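PDB 5XC5: probable Rab-related GTPase from Acanthamoeba polyphaga mimivirus, which binds GTP with magnesium and, as a Rab-family small GTPase, may take part in protein transport. Local coordinates for residues Gly5-Lys18 against Thr72-Phe86. The protein carries 1 engineered substitution. Sequence-based numbering, arbitrary orientation.
Sequences GYKIILIGSSGVGK and TKMYYTNSLGCLVVF. With GTP (guanosine-5'-triphosphate), chain B.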
loop_
_atom_site.group_PDB
_atom_site.type_symbol
_atom_site.label_atom_id
_atom_site.label_comp_id
_atom_site.label_asym_id
_atom_site.label_seq_id
_atom_site.Cartn_x
_atom_site.Cartn_y
_atom_site.Cartn_z
ATOM N N GLY A 5 4.624 -14.619 11.526
ATOM C CA GLY A 5 3.826 -13.660 10.777
ATOM C C GLY A 5 4.471 -13.167 9.493
ATOM O O GLY A 5 5.588 -13.548 9.147
ATOM N N TYR A 6 3.767 -12.292 8.781
ATOM C CA TYR A 6 4.211 -11.792 7.488
ATOM C C TYR A 6 4.268 -10.274 7.542
ATOM O O TYR A 6 3.231 -9.620 7.682
ATOM C CB TYR A 6 3.239 -12.237 6.391
ATOM C CG TYR A 6 3.224 -13.730 6.170
ATOM C CD1 TYR A 6 2.528 -14.575 7.023
ATOM C CD2 TYR A 6 3.926 -14.292 5.115
ATOM C CE1 TYR A 6 2.534 -15.954 6.827
ATOM C CE2 TYR A 6 3.926 -15.669 4.905
ATOM C CZ TYR A 6 3.229 -16.485 5.767
ATOM O OH TYR A 6 3.237 -17.855 5.558
ATOM N N LYS A 7 5.472 -9.713 7.412
ATOM C CA LYS A 7 5.645 -8.268 7.514
ATOM C C LYS A 7 5.194 -7.582 6.228
ATOM O O LYS A 7 5.742 -7.835 5.152
ATOM C CB LYS A 7 7.090 -7.903 7.843
ATOM C CG LYS A 7 7.335 -6.388 7.849
ATOM C CD LYS A 7 8.703 -6.013 8.401
ATOM C CE LYS A 7 8.917 -4.504 8.309
ATOM N NZ LYS A 7 10.202 -4.069 8.946
ATOM N N ILE A 8 4.189 -6.724 6.351
ATOM C CA ILE A 8 3.651 -5.929 5.253
ATOM C C ILE A 8 3.837 -4.468 5.627
ATOM O O ILE A 8 3.460 -4.060 6.731
ATOM C CB ILE A 8 2.146 -6.201 5.043
ATOM C CG1 ILE A 8 1.821 -7.698 5.067
ATOM C CG2 ILE A 8 1.628 -5.494 3.772
ATOM C CD1 ILE A 8 2.465 -8.487 3.972
ATOM N N ILE A 9 4.394 -3.674 4.712
ATOM C CA ILE A 9 4.488 -2.231 4.930
ATOM C C ILE A 9 3.669 -1.489 3.880
ATOM O O ILE A 9 3.549 -1.929 2.730
ATOM C CB ILE A 9 5.938 -1.700 4.957
ATOM C CG1 ILE A 9 6.618 -1.880 3.596
ATOM C CG2 ILE A 9 6.731 -2.327 6.099
ATOM C CD1 ILE A 9 7.997 -1.252 3.527
ATOM N N LEU A 10 3.123 -0.341 4.278
ATOM C CA LEU A 10 2.498 0.600 3.356
ATOM C C LEU A 10 3.405 1.811 3.253
ATOM O O LEU A 10 3.743 2.426 4.275
ATOM C CB LEU A 10 1.118 1.055 3.833
ATOM C CG LEU A 10 0.040 -0.016 3.804
ATOM C CD1 LEU A 10 0.037 -0.771 5.111
ATOM C CD2 LEU A 10 -1.332 0.617 3.500
ATOM N N ILE A 11 3.805 2.141 2.023
ATOM C CA ILE A 11 4.623 3.314 1.744
ATOM C C ILE A 11 3.985 4.094 0.600
ATOM O O ILE A 11 3.180 3.562 -0.167
ATOM C CB ILE A 11 6.089 2.959 1.422
ATOM C CG1 ILE A 11 6.177 2.181 0.110
ATOM C CG2 ILE A 11 6.708 2.131 2.550
ATOM C CD1 ILE A 11 7.608 1.718 -0.254
ATOM N N GLY A 12 4.330 5.366 0.512
ATOM C CA GLY A 12 3.751 6.262 -0.472
ATOM C C GLY A 12 3.726 7.672 0.074
ATOM O O GLY A 12 3.911 7.910 1.263
ATOM N N SER A 13 3.516 8.627 -0.831
ATOM C CA SER A 13 3.661 10.023 -0.457
ATOM C C SER A 13 2.526 10.461 0.466
ATOM O O SER A 13 1.523 9.771 0.638
ATOM C CB SER A 13 3.754 10.885 -1.706
ATOM O OG SER A 13 4.958 10.533 -2.367
ATOM N N SER A 14 2.712 11.617 1.096
ATOM C CA SER A 14 1.759 12.048 2.110
ATOM C C SER A 14 0.398 12.352 1.491
ATOM O O SER A 14 0.307 12.927 0.404
ATOM C CB SER A 14 2.280 13.283 2.841
ATOM O OG SER A 14 1.330 13.728 3.797
ATOM N N GLY A 15 -0.659 11.929 2.178
ATOM C CA GLY A 15 -2.008 12.254 1.783
ATOM C C GLY A 15 -2.661 11.283 0.830
ATOM O O GLY A 15 -3.831 11.478 0.493
ATOM N N VAL A 16 -1.958 10.228 0.408
ATOM C CA VAL A 16 -2.497 9.325 -0.612
ATOM C C VAL A 16 -3.547 8.368 -0.065
ATOM O O VAL A 16 -4.262 7.742 -0.863
ATOM C CB VAL A 16 -1.395 8.553 -1.362
ATOM C CG1 VAL A 16 -0.443 9.514 -2.068
ATOM C CG2 VAL A 16 -0.632 7.636 -0.421
ATOM N N GLY A 17 -3.647 8.228 1.254
ATOM C CA GLY A 17 -4.619 7.370 1.884
ATOM C C GLY A 17 -4.106 6.063 2.495
ATOM O O GLY A 17 -4.919 5.170 2.743
ATOM N N LYS A 18 -2.798 5.948 2.772
ATOM C CA LYS A 18 -2.270 4.730 3.388
ATOM C C LYS A 18 -2.979 4.419 4.706
ATOM O O LYS A 18 -3.435 3.291 4.930
ATOM C CB LYS A 18 -0.765 4.876 3.621
ATOM C CG LYS A 18 0.042 5.083 2.340
ATOM C CD LYS A 18 1.531 5.273 2.647
ATOM C CE LYS A 18 1.805 6.483 3.543
ATOM N NZ LYS A 18 1.508 7.805 2.902
ATOM N N THR A 72 10.655 6.395 7.988
ATOM C CA THR A 72 10.060 5.357 7.156
ATOM C C THR A 72 11.107 4.382 6.643
ATOM O O THR A 72 10.855 3.173 6.577
ATOM C CB THR A 72 9.302 6.033 6.012
ATOM O OG1 THR A 72 8.188 6.739 6.577
ATOM C CG2 THR A 72 8.815 5.017 4.988
ATOM N N LYS A 73 12.296 4.888 6.312
ATOM C CA LYS A 73 13.374 4.055 5.796
ATOM C C LYS A 73 13.726 2.927 6.758
ATOM O O LYS A 73 14.117 1.842 6.318
ATOM C CB LYS A 73 14.593 4.948 5.539
ATOM C CG LYS A 73 15.863 4.217 5.141
ATOM C CD LYS A 73 16.978 5.196 4.738
ATOM C CE LYS A 73 16.707 5.847 3.387
ATOM N NZ LYS A 73 17.671 6.944 3.047
ATOM N N MET A 74 13.574 3.150 8.065
ATOM C CA MET A 74 13.960 2.147 9.056
ATOM C C MET A 74 12.996 0.978 9.124
ATOM O O MET A 74 13.259 0.027 9.871
ATOM C CB MET A 74 14.100 2.813 10.427
ATOM C CG MET A 74 15.201 3.869 10.481
ATOM S SD MET A 74 16.824 3.202 10.043
ATOM C CE MET A 74 17.079 2.065 11.389
ATOM N N TYR A 75 11.908 1.009 8.358
ATOM C CA TYR A 75 10.910 -0.048 8.360
ATOM C C TYR A 75 10.950 -0.909 7.107
ATOM O O TYR A 75 10.182 -1.875 7.011
ATOM C CB TYR A 75 9.515 0.546 8.622
ATOM C CG TYR A 75 9.455 1.085 10.024
ATOM C CD1 TYR A 75 9.836 2.391 10.304
ATOM C CD2 TYR A 75 9.096 0.264 11.088
ATOM C CE1 TYR A 75 9.831 2.877 11.601
ATOM C CE2 TYR A 75 9.091 0.738 12.390
ATOM C CZ TYR A 75 9.454 2.047 12.640
ATOM O OH TYR A 75 9.449 2.523 13.933
ATOM N N TYR A 76 11.844 -0.604 6.159
ATOM C CA TYR A 76 11.929 -1.379 4.924
ATOM C C TYR A 76 12.399 -2.803 5.181
ATOM O O TYR A 76 11.903 -3.749 4.558
ATOM C CB TYR A 76 12.921 -0.729 3.962
ATOM C CG TYR A 76 12.512 0.575 3.323
ATOM C CD1 TYR A 76 11.186 0.841 2.984
ATOM C CD2 TYR A 76 13.464 1.534 3.025
ATOM C CE1 TYR A 76 10.835 2.040 2.383
ATOM C CE2 TYR A 76 13.120 2.723 2.426
ATOM C CZ TYR A 76 11.812 2.972 2.106
ATOM O OH TYR A 76 11.468 4.174 1.513
ATOM N N THR A 77 13.392 -2.968 6.051
ATOM C CA THR A 77 14.115 -4.231 6.116
ATOM C C THR A 77 13.191 -5.359 6.562
ATOM O O THR A 77 12.289 -5.164 7.382
ATOM C CB THR A 77 15.327 -4.095 7.044
ATOM O OG1 THR A 77 16.100 -5.301 7.005
ATOM C CG2 THR A 77 14.898 -3.814 8.468
ATOM N N ASN A 78 13.401 -6.540 5.982
ATOM C CA ASN A 78 12.672 -7.766 6.296
ATOM C C ASN A 78 11.209 -7.729 5.879
ATOM O O ASN A 78 10.424 -8.575 6.325
ATOM C CB ASN A 78 12.807 -8.181 7.767
ATOM C CG ASN A 78 14.233 -8.493 8.147
ATOM O OD1 ASN A 78 14.959 -9.134 7.387
ATOM N ND2 ASN A 78 14.649 -8.035 9.320
ATOM N N SER A 79 10.812 -6.778 5.038
ATOM C CA SER A 79 9.442 -6.759 4.548
ATOM C C SER A 79 9.237 -7.915 3.583
ATOM O O SER A 79 10.081 -8.168 2.718
ATOM C CB SER A 79 9.174 -5.443 3.827
ATOM O OG SER A 79 9.196 -4.366 4.741
ATOM N N LEU A 80 8.120 -8.625 3.731
ATOM C CA LEU A 80 7.739 -9.655 2.777
ATOM C C LEU A 80 6.761 -9.154 1.723
ATOM O O LEU A 80 6.808 -9.608 0.578
ATOM C CB LEU A 80 7.134 -10.862 3.509
ATOM C CG LEU A 80 8.081 -11.521 4.521
ATOM C CD1 LEU A 80 7.428 -12.742 5.173
ATOM C CD2 LEU A 80 9.395 -11.902 3.869
ATOM N N GLY A 81 5.893 -8.218 2.079
ATOM C CA GLY A 81 4.999 -7.608 1.117
ATOM C C GLY A 81 4.998 -6.106 1.316
ATOM O O GLY A 81 5.253 -5.603 2.409
ATOM N N CYS A 82 4.706 -5.394 0.240
ATOM C CA CYS A 82 4.657 -3.941 0.310
ATOM C C CYS A 82 3.510 -3.436 -0.544
ATOM O O CYS A 82 3.377 -3.826 -1.710
ATOM C CB CYS A 82 5.980 -3.328 -0.178
ATOM S SG CYS A 82 6.004 -1.514 -0.232
ATOM N N LEU A 83 2.706 -2.548 0.036
ATOM C CA LEU A 83 1.721 -1.772 -0.699
ATOM C C LEU A 83 2.321 -0.392 -0.938
ATOM O O LEU A 83 2.683 0.300 0.022
ATOM C CB LEU A 83 0.451 -1.651 0.141
ATOM C CG LEU A 83 -0.268 -2.967 0.489
ATOM C CD1 LEU A 83 -1.370 -2.720 1.493
ATOM C CD2 LEU A 83 -0.863 -3.607 -0.751
ATOM N N VAL A 84 2.443 0.004 -2.207
ATOM C CA VAL A 84 2.912 1.343 -2.559
ATOM C C VAL A 84 1.712 2.127 -3.073
ATOM O O VAL A 84 1.200 1.850 -4.161
ATOM C CB VAL A 84 4.032 1.308 -3.605
ATOM C CG1 VAL A 84 4.591 2.715 -3.822
ATOM C CG2 VAL A 84 5.145 0.371 -3.155
ATOM N N VAL A 85 1.260 3.108 -2.292
ATOM C CA VAL A 85 -0.005 3.788 -2.536
ATOM C C VAL A 85 0.248 5.142 -3.184
ATOM O O VAL A 85 1.200 5.847 -2.829
ATOM C CB VAL A 85 -0.777 3.930 -1.210
ATOM C CG1 VAL A 85 -2.172 4.476 -1.454
ATOM C CG2 VAL A 85 -0.841 2.582 -0.488
ATOM N N PHE A 86 -0.607 5.503 -4.143
ATOM C CA PHE A 86 -0.632 6.862 -4.676
ATOM C C PHE A 86 -2.080 7.296 -4.884
ATOM O O PHE A 86 -3.014 6.499 -4.799
ATOM C CB PHE A 86 0.211 7.003 -5.953
ATOM C CG PHE A 86 -0.441 6.421 -7.179
ATOM C CD1 PHE A 86 -0.281 5.075 -7.489
ATOM C CD2 PHE A 86 -1.195 7.222 -8.036
ATOM C CE1 PHE A 86 -0.861 4.535 -8.613
ATOM C CE2 PHE A 86 -1.789 6.673 -9.166
ATOM C CZ PHE A 86 -1.625 5.322 -9.441
HETATM P PG GTP B . 0.531 10.374 5.516
HETATM O O1G GTP B . 0.378 9.610 6.817
HETATM O O2G GTP B . 0.683 11.849 5.742
HETATM O O3G GTP B . 1.633 9.813 4.643
HETATM O O3B GTP B . -0.857 10.285 4.646
HETATM P PB GTP B . -1.736 8.959 4.328
HETATM O O1B GTP B . -1.746 8.018 5.516
HETATM O O2B GTP B . -1.268 8.333 3.044
HETATM O O3A GTP B . -3.205 9.530 3.970
HETATM P PA GTP B . -4.484 9.567 4.974
HETATM O O1A GTP B . -5.056 8.158 5.168
HETATM O O2A GTP B . -4.131 10.350 6.256
HETATM O "O5'" GTP B . -5.545 10.382 4.050
HETATM C "C5'" GTP B . -5.307 11.720 3.666
HETATM C "C4'" GTP B . -6.632 12.384 3.294
HETATM O "O4'" GTP B . -7.120 11.744 2.124
HETATM C "C3'" GTP B . -7.706 12.245 4.357
HETATM O "O3'" GTP B . -8.468 13.441 4.434
HETATM C "C2'" GTP B . -8.580 11.127 3.832
HETATM O "O2'" GTP B . -9.915 11.225 4.271
HETATM C "C1'" GTP B . -8.448 11.300 2.332
HETATM N N9 GTP B . -8.643 10.001 1.672
HETATM C C8 GTP B . -8.082 8.796 2.006
HETATM N N7 GTP B . -8.513 7.855 1.142
HETATM C C5 GTP B . -9.353 8.452 0.258
HETATM C C6 GTP B . -10.075 7.974 -0.829
HETATM O O6 GTP B . -10.061 6.786 -1.200
HETATM N N1 GTP B . -10.847 8.881 -1.515
HETATM C C2 GTP B . -10.907 10.215 -1.172
HETATM N N2 GTP B . -11.674 11.023 -1.894
HETATM N N3 GTP B . -10.191 10.703 -0.103
HETATM C C4 GTP B . -9.438 9.806 0.587
HETATM O O HOH W 1 11.578 -2.357 11.103
HETATM O O HOH W 2 3.046 7.829 -3.579
#
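Strands 6-12 and 81-86 run parallel, their axes 15° apart and 4.7 Å at closest approach, with Ile8 facing Gly81, Ile9 Cys82, Leu10 Leu83 and Ile11 Val84; they are neighbours in the central sheet of the Ras-type P-loop GTPase fold. The ladder alternates as a parallel pair should: Ile9 and Ile11 each donate and accept, and the Ile11 N to Leu83 O bond is nearly straight, with an N-H...O angle of 168°. Lys7 O accepts from two successive amides, Leu80 N and Gly81 N.

On one face of the sheet, Ile9 and Ile11 pack against Cys82, Val84 and Tyr76. With its CG1 between backbone N and carbonyl carbon (chi1 66°), Ile11 brings CD1 to 3.6 Å from Cys82 SG. Ile9 CD1 lies at the edge of the Tyr76 ring, in its plane, 3.9 Å from Tyr76 CD1. On the other face Leu10 and Leu83 lie side by side, Leu10 CG 3.8 Å from Leu83 CD1.

The extended Lys7 side chain reaches back to the segment before the strand: NZ donates to Thr77 O (2.8 Å) almost in line with the carbonyl, and to Tyr75 O from above the carbonyl plane.

Beyond the strand comes the P-loop, whose Gly15, Gly17 and Lys18 amides bind the GTP phosphates. Val85 packs against Val16 and Lys18, its CG1 3.7 Å from Val16 CG2 and its CB against Lys18 CG. Bent at chi3 and chi4, the Lys18 chain places NZ on Gly12 O and between two phosphates, 2.7 Å from GTP O3G and 2.8 Å from GTP O2B.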